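Local coordinates for KaiC domain-containing protein (Pyrococcus horikoshii, PDB 2ZTS) that binds ADP and magnesium ions as a KaiC-like P-loop protein assembled from six chains, and is probably an ATP-binding protein, at residues C[31-37]-C[199-205]; C[60-64]-C[130-135]. One frame throughout, in Å; residues are numbered along the deposited sequence.

Interaction 1 (C[31-37]-C[199-205])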
loop_
_atom_site.group_PDB
_atom_site.type_symbol
_atom_site.label_atom_id
_atom_site.label_comp_id
_atom_site.label_asym_id
_atom_site.label_seq_id
_atom_site.Cartn_x
_atom_site.Cartn_y
_atom_site.Cartn_z
ATOM N N THR C 31 15.661 -27.318 17.303
ATOM C CA THR C 31 15.182 -25.965 16.830
ATOM C C THR C 31 14.475 -26.027 15.468
ATOM O O THR C 31 14.906 -26.740 14.604
ATOM C CB THR C 31 16.374 -25.012 16.620
ATOM O OG1 THR C 31 17.189 -24.991 17.766
ATOM C CG2 THR C 31 15.917 -23.579 16.529
ATOM N N THR C 32 13.398 -25.273 15.279
ATOM C CA THR C 32 12.877 -24.967 13.931
ATOM C C THR C 32 13.409 -23.636 13.430
ATOM O O THR C 32 13.183 -22.602 14.084
ATOM C CB THR C 32 11.406 -24.924 14.008
ATOM O OG1 THR C 32 10.977 -26.219 14.403
ATOM C CG2 THR C 32 10.736 -24.671 12.565
ATOM N N VAL C 33 14.163 -23.658 12.337
ATOM C CA VAL C 33 14.821 -22.487 11.735
ATOM C C VAL C 33 14.098 -22.122 10.457
ATOM O O VAL C 33 13.906 -22.985 9.603
ATOM C CB VAL C 33 16.246 -22.796 11.384
ATOM C CG1 VAL C 33 16.984 -21.579 10.815
ATOM C CG2 VAL C 33 17.002 -23.312 12.663
ATOM N N LEU C 34 13.694 -20.858 10.358
ATOM C CA LEU C 34 13.099 -20.270 9.188
ATOM C C LEU C 34 14.230 -19.713 8.376
ATOM O O LEU C 34 14.976 -18.830 8.810
ATOM C CB LEU C 34 12.116 -19.154 9.558
ATOM C CG LEU C 34 11.320 -18.640 8.350
ATOM C CD1 LEU C 34 10.327 -19.677 7.799
ATOM C CD2 LEU C 34 10.612 -17.353 8.653
ATOM N N LEU C 35 14.396 -20.294 7.195
ATOM C CA LEU C 35 15.321 -19.833 6.195
ATOM C C LEU C 35 14.490 -19.023 5.134
ATOM O O LEU C 35 13.607 -19.588 4.428
ATOM C CB LEU C 35 16.021 -21.033 5.602
ATOM C CG LEU C 35 16.963 -20.662 4.472
ATOM C CD1 LEU C 35 18.143 -19.805 4.982
ATOM C CD2 LEU C 35 17.461 -21.869 3.776
ATOM N N THR C 36 14.758 -17.716 5.049
ATOM C CA THR C 36 13.969 -16.788 4.217
ATOM C C THR C 36 14.864 -15.967 3.294
ATOM O O THR C 36 16.029 -15.779 3.560
ATOM C CB THR C 36 13.057 -15.913 5.117
ATOM O OG1 THR C 36 12.211 -15.062 4.315
ATOM C CG2 THR C 36 13.837 -14.967 6.056
ATOM N N GLY C 37 14.308 -15.563 2.170
ATOM C CA GLY C 37 14.967 -14.838 1.134
ATOM C C GLY C 37 14.188 -14.933 -0.172
ATOM O O GLY C 37 13.335 -15.833 -0.375
ATOM N N ALA C 199 8.996 -20.486 14.457
ATOM C CA ALA C 199 10.425 -20.741 14.345
ATOM C C ALA C 199 11.170 -20.034 15.465
ATOM O O ALA C 199 10.771 -18.961 15.889
ATOM C CB ALA C 199 10.929 -20.283 13.000
ATOM N N ARG C 200 12.187 -20.690 16.006
ATOM C CA ARG C 200 12.988 -20.143 17.089
ATOM C C ARG C 200 14.346 -19.683 16.577
ATOM O O ARG C 200 15.183 -19.219 17.350
ATOM C CB ARG C 200 13.163 -21.187 18.225
ATOM C CG ARG C 200 11.876 -21.909 18.654
ATOM C CD ARG C 200 10.935 -21.170 19.645
ATOM N NE ARG C 200 9.677 -21.941 19.834
ATOM C CZ ARG C 200 9.542 -23.074 20.574
ATOM N NH1 ARG C 200 10.581 -23.607 21.209
ATOM N NH2 ARG C 200 8.356 -23.685 20.680
ATOM N N GLY C 201 14.564 -19.836 15.276
ATOM C CA GLY C 201 15.729 -19.309 14.563
ATOM C C GLY C 201 15.263 -18.672 13.246
ATOM O O GLY C 201 14.342 -19.216 12.643
ATOM N N VAL C 202 15.904 -17.581 12.797
ATOM C CA VAL C 202 15.670 -17.016 11.448
ATOM C C VAL C 202 16.967 -16.631 10.754
ATOM O O VAL C 202 17.797 -15.911 11.327
ATOM C CB VAL C 202 14.786 -15.763 11.504
ATOM C CG1 VAL C 202 14.583 -15.183 10.125
ATOM C CG2 VAL C 202 13.486 -16.086 12.181
ATOM N N ILE C 203 17.141 -17.138 9.550
ATOM C CA ILE C 203 18.281 -16.873 8.705
ATOM C C ILE C 203 17.755 -16.216 7.422
ATOM O O ILE C 203 16.862 -16.773 6.767
ATOM C CB ILE C 203 19.028 -18.209 8.342
ATOM C CG1 ILE C 203 19.499 -18.897 9.626
ATOM C CG2 ILE C 203 20.231 -17.871 7.496
ATOM C CD1 ILE C 203 19.901 -20.324 9.438
ATOM N N VAL C 204 18.354 -15.076 7.068
ATOM C CA VAL C 204 18.064 -14.365 5.819
ATOM C C VAL C 204 19.184 -14.516 4.814
ATOM O O VAL C 204 20.326 -14.281 5.119
ATOM C CB VAL C 204 17.836 -12.852 6.077
ATOM C CG1 VAL C 204 17.402 -12.106 4.798
ATOM C CG2 VAL C 204 16.862 -12.668 7.201
ATOM N N LEU C 205 18.833 -14.917 3.615
ATOM C CA LEU C 205 19.677 -14.947 2.457
ATOM C C LEU C 205 19.233 -13.824 1.570
ATOM O O LEU C 205 18.053 -13.670 1.326
ATOM C CB LEU C 205 19.480 -16.250 1.706
ATOM C CG LEU C 205 19.779 -17.569 2.413
ATOM C CD1 LEU C 205 19.921 -18.712 1.441
ATOM C CD2 LEU C 205 21.008 -17.490 3.273
#

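Interaction 2 (C[60-64]-C[130-135])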
loop_
_atom_site.group_PDB
_atom_site.type_symbol
_atom_site.label_atom_id
_atom_site.label_comp_id
_atom_site.label_asym_id
_atom_site.label_seq_id
_atom_site.Cartn_x
_atom_site.Cartn_y
_atom_site.Cartn_z
ATOM N N GLU C 60 24.066 -38.314 10.323
ATOM C CA GLU C 60 22.713 -38.114 10.847
ATOM C C GLU C 60 21.691 -38.280 9.710
ATOM O O GLU C 60 21.812 -37.659 8.653
ATOM C CB GLU C 60 22.587 -36.728 11.522
ATOM C CG GLU C 60 23.760 -36.340 12.464
ATOM C CD GLU C 60 23.542 -35.040 13.284
ATOM O OE1 GLU C 60 22.850 -34.088 12.823
ATOM O OE2 GLU C 60 24.111 -34.939 14.414
ATOM N N PRO C 61 20.699 -39.145 9.888
ATOM C CA PRO C 61 19.690 -39.331 8.830
ATOM C C PRO C 61 18.835 -38.081 8.666
ATOM O O PRO C 61 18.573 -37.428 9.669
ATOM C CB PRO C 61 18.835 -40.516 9.326
ATOM C CG PRO C 61 19.666 -41.176 10.487
ATOM C CD PRO C 61 20.492 -40.034 11.051
ATOM N N GLY C 62 18.417 -37.773 7.442
ATOM C CA GLY C 62 17.624 -36.597 7.142
ATOM C C GLY C 62 16.484 -36.778 6.168
ATOM O O GLY C 62 16.533 -37.593 5.243
ATOM N N VAL C 63 15.419 -36.023 6.392
ATOM C CA VAL C 63 14.285 -36.014 5.508
ATOM C C VAL C 63 14.171 -34.642 4.792
ATOM O O VAL C 63 14.003 -33.632 5.426
ATOM C CB VAL C 63 12.997 -36.337 6.248
ATOM C CG1 VAL C 63 11.836 -36.288 5.310
ATOM C CG2 VAL C 63 13.084 -37.714 6.935
ATOM N N PHE C 64 14.215 -34.644 3.476
ATOM C CA PHE C 64 13.990 -33.461 2.707
ATOM C C PHE C 64 12.618 -33.553 2.114
ATOM O O PHE C 64 12.356 -34.394 1.240
ATOM C CB PHE C 64 15.078 -33.346 1.663
ATOM C CG PHE C 64 15.161 -31.997 0.994
ATOM C CD1 PHE C 64 16.248 -31.196 1.208
ATOM C CD2 PHE C 64 14.170 -31.574 0.088
ATOM C CE1 PHE C 64 16.337 -29.939 0.616
ATOM C CE2 PHE C 64 14.251 -30.324 -0.529
ATOM C CZ PHE C 64 15.366 -29.505 -0.270
ATOM N N VAL C 130 7.787 -40.911 8.122
ATOM C CA VAL C 130 9.080 -41.076 7.475
ATOM C C VAL C 130 10.237 -40.621 8.407
ATOM O O VAL C 130 11.332 -41.246 8.429
ATOM C CB VAL C 130 9.140 -40.291 6.125
ATOM C CG1 VAL C 130 10.548 -40.291 5.532
ATOM C CG2 VAL C 130 8.182 -40.870 5.151
ATOM N N VAL C 131 10.009 -39.543 9.167
ATOM C CA VAL C 131 11.002 -39.119 10.152
ATOM C C VAL C 131 11.282 -40.278 11.119
ATOM O O VAL C 131 12.434 -40.593 11.395
ATOM C CB VAL C 131 10.551 -37.837 10.901
ATOM C CG1 VAL C 131 11.274 -37.676 12.280
ATOM C CG2 VAL C 131 10.829 -36.613 10.027
ATOM N N LYS C 132 10.214 -40.907 11.588
ATOM C CA LYS C 132 10.310 -42.002 12.569
ATOM C C LYS C 132 10.959 -43.289 11.998
ATOM O O LYS C 132 11.853 -43.873 12.624
ATOM C CB LYS C 132 8.924 -42.267 13.156
ATOM C CG LYS C 132 8.375 -41.141 14.098
ATOM C CD LYS C 132 9.418 -40.775 15.206
ATOM C CE LYS C 132 8.791 -40.192 16.490
ATOM N NZ LYS C 132 9.848 -39.548 17.333
ATOM N N ALA C 133 10.576 -43.663 10.777
ATOM C CA ALA C 133 11.163 -44.809 10.069
ATOM C C ALA C 133 12.658 -44.742 9.825
ATOM O O ALA C 133 13.327 -45.757 9.945
ATOM C CB ALA C 133 10.429 -45.042 8.732
ATOM N N ILE C 134 13.229 -43.585 9.504
ATOM C CA ILE C 134 14.674 -43.551 9.364
ATOM C C ILE C 134 15.391 -43.006 10.598
ATOM O O ILE C 134 16.583 -42.867 10.565
ATOM C CB ILE C 134 15.113 -42.802 8.083
ATOM C CG1 ILE C 134 14.829 -41.282 8.185
ATOM C CG2 ILE C 134 14.384 -43.395 6.851
ATOM C CD1 ILE C 134 15.478 -40.513 7.083
ATOM N N ASN C 135 14.668 -42.747 11.682
ATOM C CA ASN C 135 15.244 -42.108 12.883
ATOM C C ASN C 135 15.942 -40.766 12.527
ATOM O O ASN C 135 17.079 -40.510 12.922
ATOM C CB ASN C 135 16.248 -43.043 13.538
ATOM C CG ASN C 135 16.492 -42.713 15.004
ATOM O OD1 ASN C 135 15.857 -41.832 15.581
ATOM N ND2 ASN C 135 17.411 -43.457 15.629
#

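Interaction 1 (C[31-37]-C[199-205])
I203, T36 and L34 give up the most surface where strand 32-36 runs beside the start of strand 201-209, the two short axes 4.4 Å apart and 19° from parallel. The pairing is that of a parallel sheet, and I203 serves it with both polar backbone atoms: its N reaches L34 O at 2.8 Å, and its O takes T36 N at 2.9 Å. Both bonds are nearly straight. L34 N to G201 O and L205 N to T36 O continue the pattern. At the entry T32 O is shared, receiving R200 N at 2.9 Å and, more weakly, G201 N.

The I203 side chain lies on the same face as V33 and L35. With chi1 at -59°, CG1 stands beside the backbone N and carries CD1 back onto V33 CG1, a tight 3.5 Å contact, while CG2 rests 3.8 Å from L35 CD1. That same methyl of L35 also meets L205 CG. On the other face T36 and V204 run alongside each other in the same direction, their CG2 methyls 4.0 Å apart; T36 OG1, anti to the backbone N (chi1 -176°), is hydrogen-bonded to L189 O, which leaves CG2 to face V204. L34 meets A199 through the two CB atoms at 3.8 Å.

Strand 174-179 bonds to the other edge of 32-36, an inner strand of the sheet. G37, next to the ADP-binding residues G38-T45, is consistent with the first glycine of a Walker A loop; its O accepts a hydrogen bond from K43 NZ. R200 turns outward to a salt bridge with D73 of a neighbouring subunit. The chemistry implies a division of labour: backbone bonds fix the register and hold 32-36 along both its sides, while aliphatic branches meet on both faces.

Interaction 2 (C[60-64]-C[130-135])
Helix 120-134 packs over one face of the mixed sheet in this P-loop fold, and here its last turn meets the start of strand 62-66. The short helix and strand segments run 152° apart, close to antiparallel, with their axes 8.6 Å from each other. V63 contributes the largest buried area and works through a single methyl. With CG1 anti to the backbone N (chi1 179°), CG2 stands beside that N and touches three residues of the helix: I134 CD1 at 3.7 Å, V130 CG1 at 3.9 Å and V131 CG2 at 4.0 Å.

I134 comes across to meet it. Its chi1 of 69° places CG1 in the slot flanked by both main-chain neighbours of CA, and the extended chain beyond brings CD1 to V63, to P61 CB and to G62 O, the last at 3.6 Å. The P61 ring lies against the helix terminus, its CB 3.5 Å from I134 O and its CG 3.6 Å from N135 O. N135, with positive phi, completes a Schellman motif there.

Beyond the pair, V63 also packs on L139 and V97 of the flanking strands. Between the two segments the contact is van der Waals in kind, with methyl groups against each other and carbons against carbonyl oxygens, which is consistent with methyl packing holding this helix turn at its observed distance from the strand.

Interactions 1 and 2 belong to the same mixed sheet but lie on opposite sides of the chain's centre, their own centres 21 Å apart and their nearest atoms about 9 Å apart, without touching. Strands 174-179 and 138-142 separate 32-36 from 62-66 in the sheet order, and along the chain the 60-64 and 130-135 pairing is nested within the loop closed by interaction 1. In interaction 1 the L205 side chain is about 6 Å from a bound ADP. In interaction 2 the V63 side chain is about 11 Å from that of D142, which binds magnesium in a structure of this protein, although no ion is bound there in this chain.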